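PDB 3LUF: Two-component system response regulator/GGDEF domain protein from Aeromonas salmonicida, which probably makes cyclic di-GMP from two GTP molecules through a GGDEF domain outside this fragment, which holds its two magnesium-binding receiver domains. Local coordinates for residues 78-84 against 97-103; 4-10 against 47-53. All blocks are in the same frame, centred on the assembly; numbering follows the deposited sequence. Where two conformers were deposited one is given.

Contact 1 (78-84 against 97-103)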
ATOM      1  N   VAL B  78       0.750  15.994 -17.723  1.00 11.37           N
ATOM      2  CA  VAL B  78       1.781  15.611 -16.771  1.00 11.49           C
ATOM      3  C   VAL B  78       3.093  16.221 -17.239  1.00 11.40           C
ATOM      4  O   VAL B  78       3.486  16.031 -18.386  1.00 11.43           O
ATOM      5  CB  VAL B  78       1.887  14.077 -16.713  1.00 11.39           C
ATOM      6  CG1 VAL B  78       3.201  13.605 -16.008  1.00 12.25           C
ATOM      7  CG2 VAL B  78       0.606  13.479 -16.059  1.00 11.09           C
ATOM      8  N   ILE B  79       3.774  16.960 -16.372  1.00 11.32           N
ATOM      9  CA  ILE B  79       5.025  17.610 -16.778  1.00 11.06           C
ATOM     10  C   ILE B  79       6.209  16.652 -16.742  1.00 12.12           C
ATOM     11  O   ILE B  79       6.321  15.855 -15.818  1.00 12.21           O
ATOM     12  CB  ILE B  79       5.265  18.872 -15.891  1.00 12.22           C
ATOM     13  CG1 ILE B  79       4.308  20.003 -16.363  1.00 12.51           C
ATOM     14  CG2 ILE B  79       6.765  19.295 -15.840  1.00 15.05           C
ATOM     15  CD1 ILE B  79       4.322  21.223 -15.443  1.00 15.55           C
ATOM     16  N   LEU B  80       7.095  16.746 -17.743  1.00 11.75           N
ATOM     17  CA  LEU B  80       8.386  16.061 -17.717  1.00 11.60           C
ATOM     18  C   LEU B  80       9.425  17.081 -17.316  1.00 13.01           C
ATOM     19  O   LEU B  80       9.554  18.111 -17.974  1.00 12.70           O
ATOM     20  CB  LEU B  80       8.767  15.515 -19.100  1.00 12.16           C
ATOM     21  CG  LEU B  80       7.818  14.528 -19.797  1.00 12.08           C
ATOM     22  CD1 LEU B  80       8.213  14.367 -21.278  1.00 11.65           C
ATOM     23  CD2 LEU B  80       7.901  13.183 -19.124  1.00 14.33           C
ATOM     24  N   THR B  81      10.151  16.782 -16.237  1.00 13.47           N
ATOM     25  CA  THR B  81      11.078  17.763 -15.636  1.00 14.88           C
ATOM     26  C   THR B  81      12.409  17.125 -15.231  1.00 15.53           C
ATOM     27  O   THR B  81      12.448  16.039 -14.696  1.00 13.93           O
ATOM     28  CB  THR B  81      10.430  18.528 -14.470  1.00 14.81           C
ATOM     29  OG1 THR B  81      11.330  19.545 -13.997  1.00 17.49           O
ATOM     30  CG2 THR B  81      10.015  17.612 -13.323  1.00 15.40           C
ATOM     31  N   ALA B  82      13.502  17.817 -15.524  1.00 18.63           N
ATOM     32  CA  ALA B  82      14.826  17.293 -15.160  1.00 22.16           C
ATOM     33  C   ALA B  82      15.166  17.578 -13.697  1.00 24.74           C
ATOM     34  O   ALA B  82      16.060  16.922 -13.100  1.00 25.58           O
ATOM     35  CB  ALA B  82      15.912  17.835 -16.127  1.00 22.24           C
ATOM     36  N   ASP B  83      14.436  18.528 -13.116  1.00 26.45           N
ATOM     37  CA  ASP B  83      14.614  18.903 -11.716  1.00 29.40           C
ATOM     38  C   ASP B  83      13.312  19.381 -11.074  1.00 30.13           C
ATOM     39  O   ASP B  83      12.326  19.640 -11.764  1.00 30.56           O
ATOM     40  CB  ASP B  83      15.699  19.976 -11.591  1.00 30.41           C
ATOM     41  CG  ASP B  83      15.381  21.216 -12.382  1.00 33.37           C
ATOM     42  OD1 ASP B  83      14.252  21.741 -12.244  1.00 37.42           O
ATOM     43  OD2 ASP B  83      16.263  21.667 -13.142  1.00 38.16           O
ATOM     44  N   ILE B  84      13.334  19.518  -9.748  1.00 30.73           N
ATOM     45  CA  ILE B  84      12.153  19.870  -8.971  1.00 31.05           C
ATOM     46  C   ILE B  84      12.533  20.784  -7.787  1.00 31.96           C
ATOM     47  O   ILE B  84      13.652  20.723  -7.277  1.00 32.34           O
ATOM     48  CB  ILE B  84      11.402  18.582  -8.482  1.00 31.34           C
ATOM     49  CG1 ILE B  84       9.983  18.891  -7.959  1.00 31.08           C
ATOM     50  CG2 ILE B  84      12.236  17.803  -7.443  1.00 30.62           C
ATOM     51  CD1 ILE B  84       9.050  19.587  -8.958  1.00 33.12           C
ATOM     52  N   VAL B  97      -1.895  21.167 -13.520  1.00 19.84           N
ATOM     53  CA  VAL B  97      -1.130  20.009 -13.959  1.00 17.25           C
ATOM     54  C   VAL B  97      -1.554  18.805 -13.081  1.00 16.98           C
ATOM     55  O   VAL B  97      -1.769  18.946 -11.874  1.00 16.93           O
ATOM     56  CB  VAL B  97       0.349  20.320 -13.792  1.00 18.20           C
ATOM     57  CG1 VAL B  97       1.204  19.120 -13.995  1.00 17.98           C
ATOM     58  CG2 VAL B  97       0.773  21.445 -14.757  1.00 17.88           C
ATOM     59  N   LEU B  98      -1.649  17.637 -13.694  1.00 14.48           N
ATOM     60  CA  LEU B  98      -2.029  16.404 -13.016  1.00 14.99           C
ATOM     61  C   LEU B  98      -0.947  15.900 -12.063  1.00 14.97           C
ATOM     62  O   LEU B  98      -1.239  15.543 -10.903  1.00 14.54           O
ATOM     63  CB  LEU B  98      -2.269  15.349 -14.089  1.00 15.85           C
ATOM     64  CG  LEU B  98      -3.067  14.090 -13.869  1.00 20.51           C
ATOM     65  CD1 LEU B  98      -3.564  13.590 -15.225  1.00 21.34           C
ATOM     66  CD2 LEU B  98      -2.220  13.023 -13.178  1.00 24.66           C
ATOM     67  N   ASP B  99       0.288  15.829 -12.571  1.00 14.17           N
ATOM     68  CA  ASP B  99       1.418  15.262 -11.841  1.00 14.07           C
ATOM     69  C   ASP B  99       2.675  15.656 -12.619  1.00 14.49           C
ATOM     70  O   ASP B  99       2.581  16.325 -13.651  1.00 13.59           O
ATOM     71  CB  ASP B  99       1.229  13.733 -11.754  1.00 14.04           C
ATOM     72  CG  ASP B  99       2.099  13.065 -10.685  1.00 15.31           C
ATOM     73  OD1 ASP B  99       2.846  13.765  -9.953  1.00 16.43           O
ATOM     74  OD2 ASP B  99       2.010  11.813 -10.573  1.00 20.20           O
ATOM     75  N   TYR B 100       3.846  15.283 -12.114  1.00 13.92           N
ATOM     76  CA  TYR B 100       5.069  15.430 -12.893  1.00 14.70           C
ATOM     77  C   TYR B 100       5.883  14.150 -12.837  1.00 13.85           C
ATOM     78  O   TYR B 100       5.708  13.324 -11.935  1.00 13.44           O
ATOM     79  CB  TYR B 100       5.920  16.626 -12.426  1.00 15.16           C
ATOM     80  CG  TYR B 100       6.397  16.509 -11.004  1.00 18.16           C
ATOM     81  CD1 TYR B 100       7.687  16.059 -10.710  1.00 18.65           C
ATOM     82  CD2 TYR B 100       5.541  16.840  -9.940  1.00 22.31           C
ATOM     83  CE1 TYR B 100       8.110  15.961  -9.388  1.00 23.24           C
ATOM     84  CE2 TYR B 100       5.957  16.734  -8.628  1.00 24.10           C
ATOM     85  CZ  TYR B 100       7.225  16.294  -8.358  1.00 24.90           C
ATOM     86  OH  TYR B 100       7.606  16.196  -7.040  1.00 28.51           O
ATOM     87  N   VAL B 101       6.772  14.010 -13.815  1.00 13.11           N
ATOM     88  CA  VAL B 101       7.649  12.856 -13.947  1.00 13.11           C
ATOM     89  C   VAL B 101       9.061  13.388 -13.989  1.00 13.16           C
ATOM     90  O   VAL B 101       9.358  14.324 -14.741  1.00 11.62           O
ATOM     91  CB  VAL B 101       7.354  12.065 -15.247  1.00 11.99           C
ATOM     92  CG1 VAL B 101       8.366  10.940 -15.473  1.00 13.93           C
ATOM     93  CG2 VAL B 101       5.959  11.468 -15.179  1.00 14.97           C
HETATM   94  N   MSE B 102       9.933  12.835 -13.152  1.00 13.27           N
HETATM   95  CA  MSE B 102      11.345  13.189 -13.259  1.00 14.44           C
HETATM   96  C   MSE B 102      11.973  12.513 -14.466  1.00 14.13           C
HETATM   97  O   MSE B 102      11.736  11.308 -14.688  1.00 14.88           O
HETATM   98  CB  MSE B 102      12.094  12.768 -11.984  1.00 15.03           C
HETATM   99  CG  MSE B 102      11.594  13.427 -10.721  1.00 18.38           C
HETATM  100 SE   MSE B 102      11.735  15.393 -10.696  1.00 26.59          SE
HETATM  101  CE  MSE B 102      13.556  15.699 -11.214  1.00 24.78           C
ATOM    102  N   LYS B 103      12.765  13.261 -15.247  1.00 13.70           N
ATOM    103  CA  LYS B 103      13.408  12.681 -16.432  1.00 14.63           C
ATOM    104  C   LYS B 103      14.926  12.733 -16.382  1.00 15.79           C
ATOM    105  O   LYS B 103      15.581  12.777 -17.421  1.00 16.75           O
ATOM    106  CB  LYS B 103      12.859  13.251 -17.757  1.00 14.61           C
ATOM    107  CG  LYS B 103      12.944  14.754 -17.852  1.00 13.88           C
ATOM    108  CD  LYS B 103      12.688  15.229 -19.272  1.00 14.26           C
ATOM    109  CE  LYS B 103      12.748  16.768 -19.328  1.00 14.64           C
ATOM    110  NZ  LYS B 103      12.913  17.165 -20.769  1.00 11.73           N
TER
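V78 and V101 meet tightly on one face of the sheet, CG1 of V78 lying 3.6 Å from CG2 of V101. On the other face, I79 meets V97 at about a right angle, I79 CD1 being 3.6 Å from V97 CG2. Between these layers the backbones pair in parallel: the amides of I79 and T81 bond to D99 O and V101 O, and those of V101 and K103 to I79 O and T81 O. Strands 77-81 and 99-102, joined through helix 86-94, form the last beta-alpha-beta unit of the first of the fragment's two CheY-like receiver domains. At the C-terminal end of the strands, K103 lays its aliphatic chain along L80, CD 3.9 Å from L80 CB, and carries NZ to salt bridges with D55 and E11 beside the magnesium ion. Buried M102, a selenomethionine, reaches over the turn: bends at chi2 (-61°) and chi3 (-50°) fold SE back to 3.8 Å from T81 CG2 and bring CE 3.4 Å from A82 O. The open side is that of exposed A82 and D83. I84, partly exposed, sets CD1 4.0 Å from the centroid of the Y100 ring, over one face; Y100 also makes a cation-pi contact with K219 of the second subunit.

Contact 2 (4-10 against 47-53)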
ATOM      1  N   LYS B   4     -10.938   7.049 -23.890  1.00 25.50           N
ATOM      2  CA  LYS B   4      -9.775   7.439 -24.765  1.00 23.60           C
ATOM      3  C   LYS B   4      -8.627   6.468 -24.564  1.00 22.79           C
ATOM      4  O   LYS B   4      -8.456   5.982 -23.456  1.00 20.97           O
ATOM      5  CB  LYS B   4      -9.322   8.843 -24.380  1.00 24.78           C
ATOM      6  CG  LYS B   4     -10.233   9.919 -24.923  1.00 25.92           C
ATOM      7  CD  LYS B   4     -10.960  10.653 -23.842  1.00 29.32           C
ATOM      8  CE  LYS B   4      -9.996  11.437 -23.000  1.00 29.82           C
ATOM      9  NZ  LYS B   4     -10.602  12.734 -22.629  1.00 32.60           N
ATOM     10  N   GLN B   5      -7.838   6.178 -25.613  1.00 20.01           N
ATOM     11  CA  GLN B   5      -6.767   5.198 -25.461  1.00 19.79           C
ATOM     12  C   GLN B   5      -5.483   5.673 -26.128  1.00 17.83           C
ATOM     13  O   GLN B   5      -4.674   4.866 -26.552  1.00 18.37           O
ATOM     14  CB  GLN B   5      -7.213   3.850 -26.025  1.00 20.05           C
ATOM     15  CG  GLN B   5      -6.281   2.677 -25.717  1.00 22.97           C
ATOM     16  CD  GLN B   5      -6.769   1.382 -26.314  1.00 26.70           C
ATOM     17  OE1 GLN B   5      -5.969   0.512 -26.678  1.00 27.83           O
ATOM     18  NE2 GLN B   5      -8.091   1.238 -26.413  1.00 23.66           N
ATOM     19  N   LYS B   6      -5.340   6.985 -26.271  1.00 17.47           N
ATOM     20  CA  LYS B   6      -4.137   7.544 -26.897  1.00 16.46           C
ATOM     21  C   LYS B   6      -3.423   8.493 -25.930  1.00 13.64           C
ATOM     22  O   LYS B   6      -4.073   9.150 -25.108  1.00 13.55           O
ATOM     23  CB  LYS B   6      -4.509   8.274 -28.191  1.00 18.11           C
ATOM     24  CG  LYS B   6      -3.322   8.481 -29.119  1.00 22.54           C
ATOM     25  CD  LYS B   6      -3.693   8.379 -30.588  1.00 27.24           C
ATOM     26  CE  LYS B   6      -4.858   9.271 -30.938  1.00 30.99           C
ATOM     27  NZ  LYS B   6      -4.820   9.471 -32.404  1.00 34.41           N
ATOM     28  N   ILE B   7      -2.091   8.539 -25.983  0.70 12.80           N
ATOM     29  CA  ILE B   7      -1.377   9.590 -25.223  0.70 12.19           C
ATOM     30  C   ILE B   7      -0.530  10.443 -26.151  0.70 11.35           C
ATOM     31  O   ILE B   7      -0.181  10.013 -27.244  0.70 11.86           O
ATOM     32  CB  ILE B   7      -0.500   9.065 -24.043  0.70 12.66           C
ATOM     33  CG1 ILE B   7       0.633   8.187 -24.562  0.70 14.14           C
ATOM     34  CG2 ILE B   7      -1.374   8.328 -22.991  0.70 13.90           C
ATOM     35  CD1 ILE B   7       1.886   8.317 -23.799  0.70 19.57           C
ATOM     36  N   LEU B   8      -0.250  11.655 -25.696  1.00 10.93           N
ATOM     37  CA  LEU B   8       0.539  12.627 -26.454  1.00  9.98           C
ATOM     38  C   LEU B   8       1.839  12.837 -25.669  1.00 10.05           C
ATOM     39  O   LEU B   8       1.823  13.050 -24.456  1.00 10.39           O
ATOM     40  CB  LEU B   8      -0.240  13.954 -26.518  1.00 10.87           C
ATOM     41  CG  LEU B   8       0.563  15.111 -27.180  1.00 10.23           C
ATOM     42  CD1 LEU B   8       0.807  14.739 -28.622  1.00 11.88           C
ATOM     43  CD2 LEU B   8      -0.188  16.452 -27.065  1.00 13.23           C
ATOM     44  N   ILE B   9       2.948  12.833 -26.394  1.00  9.60           N
ATOM     45  CA  ILE B   9       4.265  13.129 -25.817  1.00  9.51           C
ATOM     46  C   ILE B   9       4.825  14.300 -26.597  1.00 10.00           C
ATOM     47  O   ILE B   9       4.874  14.244 -27.827  1.00 10.24           O
ATOM     48  CB  ILE B   9       5.224  11.898 -25.922  1.00  9.28           C
ATOM     49  CG1 ILE B   9       4.651  10.710 -25.142  1.00  9.71           C
ATOM     50  CG2 ILE B   9       6.616  12.246 -25.327  1.00  9.29           C
ATOM     51  CD1 ILE B   9       5.480   9.424 -25.355  1.00  9.27           C
ATOM     52  N   VAL B  10       5.201  15.363 -25.899  1.00  9.21           N
ATOM     53  CA  VAL B  10       5.900  16.475 -26.573  1.00 10.05           C
ATOM     54  C   VAL B  10       7.213  16.687 -25.828  1.00 10.18           C
ATOM     55  O   VAL B  10       7.231  17.154 -24.683  1.00  9.31           O
ATOM     56  CB  VAL B  10       5.048  17.773 -26.574  1.00 10.86           C
ATOM     57  CG1 VAL B  10       5.691  18.806 -27.491  1.00 10.86           C
ATOM     58  CG2 VAL B  10       3.582  17.483 -26.994  1.00 11.96           C
ATOM     59  N   ASP B  47     -10.201  15.712 -26.509  1.00 28.76           N
ATOM     60  CA  ASP B  47     -11.085  14.544 -26.539  1.00 27.69           C
ATOM     61  C   ASP B  47     -10.483  13.246 -27.099  1.00 26.21           C
ATOM     62  O   ASP B  47     -11.088  12.193 -26.952  1.00 27.26           O
ATOM     63  CB  ASP B  47     -12.479  14.875 -27.165  1.00 28.42           C
ATOM     64  CG  ASP B  47     -12.416  15.251 -28.650  1.00 31.07           C
ATOM     65  OD1 ASP B  47     -11.494  14.826 -29.362  1.00 36.54           O
ATOM     66  OD2 ASP B  47     -13.335  15.960 -29.131  1.00 35.01           O
ATOM     67  N   GLU B  48      -9.301  13.299 -27.713  0.70 24.97           N
ATOM     68  CA  GLU B  48      -8.690  12.098 -28.252  0.70 24.03           C
ATOM     69  C   GLU B  48      -7.700  11.466 -27.255  0.70 22.12           C
ATOM     70  O   GLU B  48      -7.420  10.273 -27.323  0.70 22.32           O
ATOM     71  CB  GLU B  48      -7.969  12.435 -29.543  0.70 25.19           C
ATOM     72  CG  GLU B  48      -7.994  11.346 -30.598  0.70 29.79           C
ATOM     73  CD  GLU B  48      -7.583  11.889 -31.959  0.70 32.51           C
ATOM     74  OE1 GLU B  48      -6.927  11.157 -32.729  0.70 35.12           O
ATOM     75  OE2 GLU B  48      -7.902  13.066 -32.247  0.70 36.12           O
ATOM     76  N   TYR B  49      -7.203  12.267 -26.322  1.00 19.60           N
ATOM     77  CA  TYR B  49      -6.053  11.843 -25.471  1.00 18.21           C
ATOM     78  C   TYR B  49      -6.375  11.682 -24.017  1.00 16.06           C
ATOM     79  O   TYR B  49      -7.046  12.516 -23.418  1.00 16.65           O
ATOM     80  CB  TYR B  49      -4.882  12.814 -25.616  1.00 17.29           C
ATOM     81  CG  TYR B  49      -4.369  12.878 -27.017  1.00 17.81           C
ATOM     82  CD1 TYR B  49      -3.356  12.014 -27.463  1.00 14.98           C
ATOM     83  CD2 TYR B  49      -4.926  13.777 -27.928  1.00 18.74           C
ATOM     84  CE1 TYR B  49      -2.882  12.074 -28.763  1.00 17.47           C
ATOM     85  CE2 TYR B  49      -4.473  13.830 -29.241  1.00 18.67           C
ATOM     86  CZ  TYR B  49      -3.450  12.991 -29.652  1.00 18.30           C
ATOM     87  OH  TYR B  49      -3.002  13.061 -30.945  1.00 18.54           O
ATOM     88  N   VAL B  50      -5.883  10.586 -23.457  1.00 14.53           N
ATOM     89  CA  VAL B  50      -5.951  10.362 -22.017  1.00 13.59           C
ATOM     90  C   VAL B  50      -5.183  11.444 -21.242  1.00 12.34           C
ATOM     91  O   VAL B  50      -5.669  12.004 -20.234  1.00 12.20           O
ATOM     92  CB  VAL B  50      -5.369   8.967 -21.669  1.00 13.24           C
ATOM     93  CG1 VAL B  50      -5.427   8.713 -20.173  1.00 15.87           C
ATOM     94  CG2 VAL B  50      -6.132   7.865 -22.400  1.00 12.52           C
ATOM     95  N   VAL B  51      -3.973  11.750 -21.732  1.00 11.72           N
ATOM     96  CA  VAL B  51      -3.061  12.656 -21.033  1.00 10.71           C
ATOM     97  C   VAL B  51      -1.960  12.996 -22.009  1.00 10.39           C
ATOM     98  O   VAL B  51      -1.719  12.259 -22.971  1.00 10.18           O
ATOM     99  CB  VAL B  51      -2.449  11.924 -19.794  1.00 11.16           C
ATOM    100  CG1 VAL B  51      -1.630  10.718 -20.276  1.00 12.02           C
ATOM    101  CG2 VAL B  51      -1.676  12.878 -18.832  1.00 11.38           C
ATOM    102  N   ALA B  52      -1.297  14.117 -21.748  1.00 10.38           N
ATOM    103  CA  ALA B  52      -0.090  14.499 -22.495  1.00 10.31           C
ATOM    104  C   ALA B  52       1.098  14.548 -21.544  1.00  9.57           C
ATOM    105  O   ALA B  52       0.972  15.087 -20.457  1.00 11.57           O
ATOM    106  CB  ALA B  52      -0.307  15.890 -23.111  1.00 10.63           C
ATOM    107  N   LEU B  53       2.251  14.012 -21.970  1.00  9.29           N
ATOM    108  CA  LEU B  53       3.496  14.159 -21.191  1.00  9.46           C
ATOM    109  C   LEU B  53       4.234  15.297 -21.868  1.00  9.27           C
ATOM    110  O   LEU B  53       4.526  15.198 -23.058  1.00 11.15           O
ATOM    111  CB  LEU B  53       4.336  12.899 -21.272  1.00  9.53           C
ATOM    112  CG  LEU B  53       3.582  11.664 -20.749  1.00  8.87           C
ATOM    113  CD1 LEU B  53       4.519  10.448 -20.864  1.00  9.32           C
ATOM    114  CD2 LEU B  53       3.149  11.873 -19.316  1.00 13.35           C
TER
HETATM  115  O   HOH W   1      -8.447  12.487 -20.067  1.00 15.44           O
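L8 and I9 pair in parallel with A52 and L53, with four backbone hydrogen bonds across the two segments. V50 N reaches K6 O and L8 N reaches V51 O; farther on, L53 N bonds to L8 O at 2.7 Å, and V10 N to L53 O. The chain turns a corner at V50, yet its amide still bonds in line with the carbonyl of K6, at a C=O...N angle of 172°.

Apolar contacts line both faces. On one, I7 and V51 lie side by side, with I7 CG2 3.6 Å from V51 CG1 in one of the two conformers modelled for I7, and helices 14-27 and 106-122 cover this side. On the other, L8 CB sits 3.9 Å from A52 CB and makes an off-centre CH-pi contact with Y49, 4.2 Å from the ring centroid. The same ring takes K6 CG at its CE1, 3.6 Å away, while its hydroxyl bonds to D33 on strand 31-35.

Charge gathers at the exposed start of the pairing. K6, bent at chi2 and chi3 (52°), runs alongside E48 and brings NZ 2.7 Å from E48 OE1 in a salt bridge, approaching from the anti side and 30° out of the carboxylate plane. E48 has two modelled conformers and the bridge belongs to one, so it is doubtful as a permanent link. A water receives a weak bond from K4 NZ and donates to V50 O at 2.8 Å.

The pairing joins the central strand 49-55 to its neighbour 6-10, and its chemistry implies segregation along the strands: charged and water-linked groups at the exposed start, then a buried, largely apolar interior toward the magnesium-binding end.

How the contacts relate
Contacts 1 and 2 belong to one five-stranded parallel sheet, ordered 31-35, 6-10, 49-55, 77-81, 99-102, with their centres 16 Å apart. Strands 49-55 and 77-81 are neighbours and join the two: V78 N lies 2.9 Å from A52 O, a probable hydrogen bond, while V78 CG2 packs 3.6 Å from V51 CG2 and V78 CB the same distance from L53 CD2. Both contacts run toward the magnesium site of D12, D55 and T57. The nearest atom of the K103 side chain, in contact 1, is about 4 Å from the magnesium ion, that of the V10 side chain, in contact 2, about 9 Å. D55 is the predicted phosphorylation site, unmodified here.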